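Side-chain contacts in nuclear movement protein (Encephalitozoon cuniculi, PDB 2O30), which is of unknown function but belongs to the NudC-like CS-domain proteins and may bind unfolded proteins: residues A5-D10 with I16-P21; I33-K38 with V74-K79. The protein carries 1 engineered substitution. One frame throughout, in Å; residues are numbered along the deposited sequence.

Interaction 1. Residues A5-D10 with I16-P21; sequences AKYTWD and INIQFP
Gln19 meets both Thr8 and Asp10 of the antiparallel partner strand with the polar end of its side chain. Its CB lies 3.7 Å from Thr8 OG1; CG leaves beside the backbone N, and a bend at the second torsion (chi2 86°) turns the amide across the neighbouring strand. CD is 3.8 Å from Thr8 OG1 and 3.6 Å from Asp10 OD2. At the tip, OE1 accepts a hydrogen bond from Thr8 OG1 at 2.7 Å, in the carbonyl plane and on a lone pair, while NE2 gives Asp10 OD2 a weak, strongly bent bond although the two atoms are 2.7 Å apart. The amide is nearly coplanar with the carboxylate, the planes 10° apart, and is gripped firmly at OE1 but only weakly at NE2. The other carboxylate oxygen, Asp10 OD1, takes Asn17 ND2 at 3.0 Å on its syn side, out of the carboxylate plane; Asn17 OD1 in turn accepts from Asn75. Each of the pairs Thr8-Gln19 and Asp10-Asn17 is joined by two backbone hydrogen bonds, one in each direction. On the other sheet face, at the non-hydrogen-bonded pair, Trp9 CB packs 4.1 Å from Ile18 CG1, and Trp9 CZ3 meets Ile16 CD1 at 3.8 Å. The two strands form an antiparallel beta hairpin, polar on one face and apolar on the other, with strand 8-12 at the edge of one sheet of the CS-domain beta sandwich.

Interaction 2. Residues I33-K38 with V74-K79; sequences IRMVGK and VNVTKK. Engineered in segment 33-38: Met35 (natural residue Ile).
Ile33 and Val74 reach toward each other tip to tip, Ile33 CD1 stopping 3.9 Å from Val74 CG2. Both residues point their CB at the facing strand across a gap of 9.1 Å between their CA atoms, which the side chains fill from the two sides. In Ile33, CG1 stands beside the backbone N (chi1 -59°) and the chain runs on extended (chi2 169°), carrying CD1 out to the valine methyl. Two residues along, Met35, an engineered selenomethionine in place of the natural isoleucine, also points toward the opposite strand. Its SE approaches Val76 CG1 at 4.4 Å, a looser contact than the first, over a CA separation of 9.9 Å. Contact thus falls on alternate residues of each strand, and it is wholly apolar. Leu63 borders Ile33, Met35 and Val74, and Val58 lies against Met35 and Val76. Strand 31-36 belongs to the three-stranded sheet, next to strand 39-44, whose Val42 and Ile40 pack on Ile33 and Met35. Strand 71-78 lies in the other antiparallel sheet, between strands 15-21 and 63-68, so the contact packs one sheet of the sandwich against the other.

How the interactions relate
From the N terminus the chain first closes interaction 1, a short hairpin with five residues between its segments, then passes into strand 31-36 and opens interaction 2, which closes a much longer loop of 35 residues that includes most of the remaining strands. The two are in series, neither nesting nor crossing. They meet through strands 15-21 and 71-78, neighbours in one sheet: Ile18 O probably accepts a hydrogen bond from Val74 N, and Ile16 CD1 packs on Lys78 CE. Interaction 1 therefore adds strand 8-12 to the sheet that interaction 2 joins to the three-stranded sheet; the centres of the two interactions lie about 13 Å apart.

Interaction 1. Residues A5-D10 with I16-P21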
loop_
_atom_site.group_PDB
_atom_site.type_symbol
_atom_site.label_atom_id
_atom_site.label_comp_id
_atom_site.label_asym_id
_atom_site.label_seq_id
_atom_site.Cartn_x
_atom_site.Cartn_y
_atom_site.Cartn_z
ATOM N N ALA A 5 -14.875 -13.009 -10.654
ATOM C CA ALA A 5 -13.916 -13.286 -9.521
ATOM C C ALA A 5 -12.520 -12.785 -9.875
ATOM O O ALA A 5 -11.988 -13.125 -10.931
ATOM C CB ALA A 5 -13.866 -14.766 -9.201
ATOM N N LYS A 6 -11.936 -11.967 -8.999
ATOM C CA LYS A 6 -10.633 -11.356 -9.282
ATOM C C LYS A 6 -9.482 -12.133 -8.628
ATOM O O LYS A 6 -8.315 -11.925 -8.971
ATOM C CB LYS A 6 -10.618 -9.896 -8.840
ATOM C CG LYS A 6 -11.667 -9.004 -9.532
ATOM C CD LYS A 6 -11.613 -7.598 -8.968
ATOM C CE LYS A 6 -12.319 -6.585 -9.853
ATOM N NZ LYS A 6 -11.970 -5.200 -9.404
ATOM N N TYR A 7 -9.817 -13.037 -7.703
ATOM C CA TYR A 7 -8.801 -13.844 -7.001
ATOM C C TYR A 7 -9.453 -15.121 -6.483
ATOM O O TYR A 7 -10.678 -15.247 -6.504
ATOM C CB TYR A 7 -8.254 -13.073 -5.807
ATOM C CG TYR A 7 -9.328 -12.771 -4.778
ATOM C CD1 TYR A 7 -10.095 -11.615 -4.874
ATOM C CD2 TYR A 7 -9.593 -13.662 -3.723
ATOM C CE1 TYR A 7 -11.100 -11.334 -3.946
ATOM C CE2 TYR A 7 -10.601 -13.390 -2.791
ATOM C CZ TYR A 7 -11.340 -12.222 -2.915
ATOM O OH TYR A 7 -12.325 -11.919 -2.004
ATOM N N THR A 8 -8.619 -16.060 -6.060
ATOM C CA THR A 8 -9.098 -17.211 -5.284
ATOM C C THR A 8 -8.280 -17.288 -4.023
ATOM O O THR A 8 -7.261 -16.624 -3.884
ATOM C CB THR A 8 -8.987 -18.542 -6.049
ATOM O OG1 THR A 8 -7.649 -18.748 -6.526
ATOM C CG2 THR A 8 -9.972 -18.553 -7.238
ATOM N N TRP A 9 -8.725 -18.110 -3.085
ATOM C CA TRP A 9 -7.933 -18.261 -1.885
ATOM C C TRP A 9 -8.140 -19.648 -1.299
ATOM O O TRP A 9 -9.116 -20.335 -1.615
ATOM C CB TRP A 9 -8.324 -17.197 -0.837
ATOM C CG TRP A 9 -9.712 -17.405 -0.251
ATOM C CD1 TRP A 9 -10.905 -17.096 -0.836
ATOM C CD2 TRP A 9 -10.034 -17.982 1.039
ATOM N NE1 TRP A 9 -11.960 -17.440 0.005
ATOM C CE2 TRP A 9 -11.447 -17.985 1.152
ATOM C CE3 TRP A 9 -9.258 -18.492 2.100
ATOM C CZ2 TRP A 9 -12.115 -18.494 2.291
ATOM C CZ3 TRP A 9 -9.921 -18.972 3.244
ATOM C CH2 TRP A 9 -11.328 -18.966 3.316
ATOM N N ASP A 10 -7.216 -20.027 -0.430
ATOM C CA ASP A 10 -7.302 -21.302 0.279
ATOM C C ASP A 10 -6.588 -21.133 1.605
ATOM O O ASP A 10 -6.061 -20.064 1.898
ATOM C CB ASP A 10 -6.682 -22.449 -0.527
ATOM C CG ASP A 10 -5.213 -22.245 -0.809
ATOM O OD1 ASP A 10 -4.365 -22.535 0.061
ATOM O OD2 ASP A 10 -4.890 -21.816 -1.929
ATOM N N ILE A 16 -3.062 -18.378 5.322
ATOM C CA ILE A 16 -3.997 -17.988 4.263
ATOM C C ILE A 16 -3.179 -17.837 2.963
ATOM O O ILE A 16 -2.106 -17.262 3.010
ATOM C CB ILE A 16 -4.676 -16.651 4.627
ATOM C CG1 ILE A 16 -5.737 -16.860 5.726
ATOM C CG2 ILE A 16 -5.355 -15.979 3.407
ATOM C CD1 ILE A 16 -7.009 -17.671 5.289
ATOM N N ASN A 17 -3.706 -18.355 1.847
ATOM C CA ASN A 17 -3.078 -18.215 0.527
ATOM C C ASN A 17 -4.058 -17.561 -0.425
ATOM O O ASN A 17 -5.238 -17.932 -0.455
ATOM C CB ASN A 17 -2.674 -19.581 -0.027
ATOM C CG ASN A 17 -1.606 -20.252 0.813
ATOM O OD1 ASN A 17 -0.479 -19.747 0.924
ATOM N ND2 ASN A 17 -1.949 -21.395 1.398
ATOM N N ILE A 18 -3.580 -16.575 -1.185
ATOM C CA ILE A 18 -4.431 -15.875 -2.155
ATOM C C ILE A 18 -3.722 -15.966 -3.508
ATOM O O ILE A 18 -2.502 -15.844 -3.564
ATOM C CB ILE A 18 -4.644 -14.416 -1.776
ATOM C CG1 ILE A 18 -5.384 -14.299 -0.426
ATOM C CG2 ILE A 18 -5.427 -13.643 -2.884
ATOM C CD1 ILE A 18 -5.201 -12.928 0.268
ATOM N N GLN A 19 -4.498 -16.226 -4.548
ATOM C CA GLN A 19 -3.949 -16.328 -5.918
ATOM C C GLN A 19 -4.706 -15.404 -6.855
ATOM O O GLN A 19 -5.925 -15.218 -6.736
ATOM C CB GLN A 19 -4.060 -17.774 -6.431
ATOM C CG GLN A 19 -3.512 -18.841 -5.490
ATOM C CD GLN A 19 -4.549 -19.322 -4.448
ATOM O OE1 GLN A 19 -5.749 -19.496 -4.751
ATOM N NE2 GLN A 19 -4.078 -19.561 -3.221
ATOM N N PHE A 20 -3.987 -14.808 -7.806
ATOM C CA PHE A 20 -4.657 -14.019 -8.840
ATOM C C PHE A 20 -3.753 -13.969 -10.063
ATOM O O PHE A 20 -2.550 -14.171 -9.942
ATOM C CB PHE A 20 -5.034 -12.615 -8.346
ATOM C CG PHE A 20 -3.865 -11.763 -7.931
ATOM C CD1 PHE A 20 -3.403 -11.783 -6.614
ATOM C CD2 PHE A 20 -3.216 -10.939 -8.852
ATOM C CE1 PHE A 20 -2.344 -10.982 -6.212
ATOM C CE2 PHE A 20 -2.150 -10.151 -8.466
ATOM C CZ PHE A 20 -1.705 -10.172 -7.122
ATOM N N PRO A 21 -4.347 -13.746 -11.254
ATOM C CA PRO A 21 -3.552 -13.789 -12.486
ATOM C C PRO A 21 -2.782 -12.498 -12.763
ATOM O O PRO A 21 -3.265 -11.413 -12.423
ATOM C CB PRO A 21 -4.617 -14.036 -13.560
ATOM C CG PRO A 21 -5.805 -13.306 -13.056
ATOM C CD PRO A 21 -5.779 -13.520 -11.528
#

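Interaction 2. Residues I33-K38 with V74-K79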
loop_
_atom_site.group_PDB
_atom_site.type_symbol
_atom_site.label_atom_id
_atom_site.label_comp_id
_atom_site.label_asym_id
_atom_site.label_seq_id
_atom_site.Cartn_x
_atom_site.Cartn_y
_atom_site.Cartn_z
ATOM N N ILE A 33 0.895 -4.685 -3.012
ATOM C CA ILE A 33 0.234 -5.411 -1.909
ATOM C C ILE A 33 0.577 -4.711 -0.589
ATOM O O ILE A 33 1.753 -4.465 -0.296
ATOM C CB ILE A 33 0.672 -6.896 -1.863
ATOM C CG1 ILE A 33 0.325 -7.576 -3.189
ATOM C CG2 ILE A 33 -0.006 -7.629 -0.691
ATOM C CD1 ILE A 33 0.936 -8.973 -3.399
ATOM N N ARG A 34 -0.453 -4.366 0.176
ATOM C CA ARG A 34 -0.283 -3.762 1.506
ATOM C C ARG A 34 -1.265 -4.408 2.485
ATOM O O ARG A 34 -2.444 -4.513 2.180
ATOM C CB ARG A 34 -0.578 -2.264 1.458
ATOM C CG ARG A 34 -0.474 -1.551 2.815
ATOM C CD ARG A 34 -0.714 -0.038 2.717
ATOM N NE ARG A 34 -2.093 0.324 2.390
ATOM C CZ ARG A 34 -2.478 0.964 1.286
ATOM N NH1 ARG A 34 -1.596 1.342 0.376
ATOM N NH2 ARG A 34 -3.759 1.246 1.093
HETATM N N MSE A 35 -0.774 -4.799 3.660
HETATM C CA MSE A 35 -1.643 -5.164 4.756
HETATM C C MSE A 35 -1.253 -4.299 5.950
HETATM O O MSE A 35 -0.064 -4.179 6.256
HETATM C CB MSE A 35 -1.491 -6.649 5.104
HETATM C CG MSE A 35 -2.025 -7.625 4.068
HETATM SE SE MSE A 35 -2.176 -9.298 4.799
HETATM C CE MSE A 35 -3.336 -8.833 6.049
ATOM N N VAL A 36 -2.250 -3.700 6.595
ATOM C CA VAL A 36 -2.078 -2.983 7.857
ATOM C C VAL A 36 -3.192 -3.462 8.782
ATOM O O VAL A 36 -4.383 -3.276 8.484
ATOM C CB VAL A 36 -2.181 -1.442 7.691
ATOM C CG1 VAL A 36 -1.937 -0.739 9.036
ATOM C CG2 VAL A 36 -1.178 -0.956 6.661
ATOM N N GLY A 37 -2.798 -4.066 9.894
ATOM C CA GLY A 37 -3.763 -4.739 10.761
ATOM C C GLY A 37 -4.436 -5.837 9.949
ATOM O O GLY A 37 -3.757 -6.720 9.407
ATOM N N LYS A 38 -5.763 -5.764 9.843
ATOM C CA LYS A 38 -6.529 -6.738 9.053
ATOM C C LYS A 38 -6.874 -6.215 7.670
ATOM O O LYS A 38 -7.401 -6.959 6.849
ATOM C CB LYS A 38 -7.819 -7.167 9.777
ATOM C CG LYS A 38 -7.570 -7.935 11.056
ATOM C CD LYS A 38 -8.772 -8.810 11.405
ATOM C CE LYS A 38 -10.041 -8.009 11.606
ATOM N NZ LYS A 38 -11.263 -8.867 11.477
ATOM N N VAL A 74 0.159 -15.371 -2.936
ATOM C CA VAL A 74 0.378 -14.556 -1.730
ATOM C C VAL A 74 0.124 -15.472 -0.530
ATOM O O VAL A 74 -0.806 -16.286 -0.555
ATOM C CB VAL A 74 -0.601 -13.377 -1.713
ATOM C CG1 VAL A 74 -0.350 -12.465 -0.534
ATOM C CG2 VAL A 74 -0.517 -12.567 -3.045
ATOM N N ASN A 75 0.976 -15.374 0.488
ATOM C CA ASN A 75 0.846 -16.220 1.682
ATOM C C ASN A 75 1.024 -15.314 2.904
ATOM O O ASN A 75 1.854 -14.408 2.891
ATOM C CB ASN A 75 1.944 -17.281 1.622
ATOM C CG ASN A 75 2.051 -18.092 2.875
ATOM O OD1 ASN A 75 2.869 -17.783 3.757
ATOM N ND2 ASN A 75 1.236 -19.146 2.977
ATOM N N VAL A 76 0.225 -15.539 3.952
ATOM C CA VAL A 76 0.416 -14.833 5.221
ATOM C C VAL A 76 -0.005 -15.787 6.335
ATOM O O VAL A 76 -0.924 -16.603 6.146
ATOM C CB VAL A 76 -0.358 -13.468 5.305
ATOM C CG1 VAL A 76 -1.872 -13.637 5.283
ATOM C CG2 VAL A 76 0.047 -12.671 6.561
ATOM N N THR A 77 0.686 -15.690 7.475
ATOM C CA THR A 77 0.439 -16.626 8.586
ATOM C C THR A 77 -0.690 -16.084 9.467
ATOM O O THR A 77 -0.730 -14.902 9.757
ATOM C CB THR A 77 1.734 -16.812 9.411
ATOM O OG1 THR A 77 2.753 -17.390 8.583
ATOM C CG2 THR A 77 1.498 -17.718 10.625
ATOM N N LYS A 78 -1.609 -16.960 9.888
ATOM C CA LYS A 78 -2.688 -16.572 10.789
ATOM C C LYS A 78 -2.145 -16.365 12.202
ATOM O O LYS A 78 -1.251 -17.085 12.616
ATOM C CB LYS A 78 -3.747 -17.680 10.851
ATOM C CG LYS A 78 -4.500 -17.932 9.540
ATOM C CD LYS A 78 -5.289 -19.244 9.661
ATOM C CE LYS A 78 -6.150 -19.523 8.434
ATOM N NZ LYS A 78 -6.861 -20.861 8.663
ATOM N N LYS A 79 -2.708 -15.410 12.928
ATOM C CA LYS A 79 -2.330 -15.229 14.348
ATOM C C LYS A 79 -2.831 -16.385 15.203
ATOM O O LYS A 79 -2.134 -16.844 16.121
ATOM C CB LYS A 79 -2.845 -13.890 14.876
ATOM C CG LYS A 79 -1.884 -12.728 14.621
ATOM C CD LYS A 79 -2.221 -11.492 15.464
ATOM C CE LYS A 79 -1.549 -10.228 14.881
ATOM N NZ LYS A 79 -1.994 -8.966 15.594
#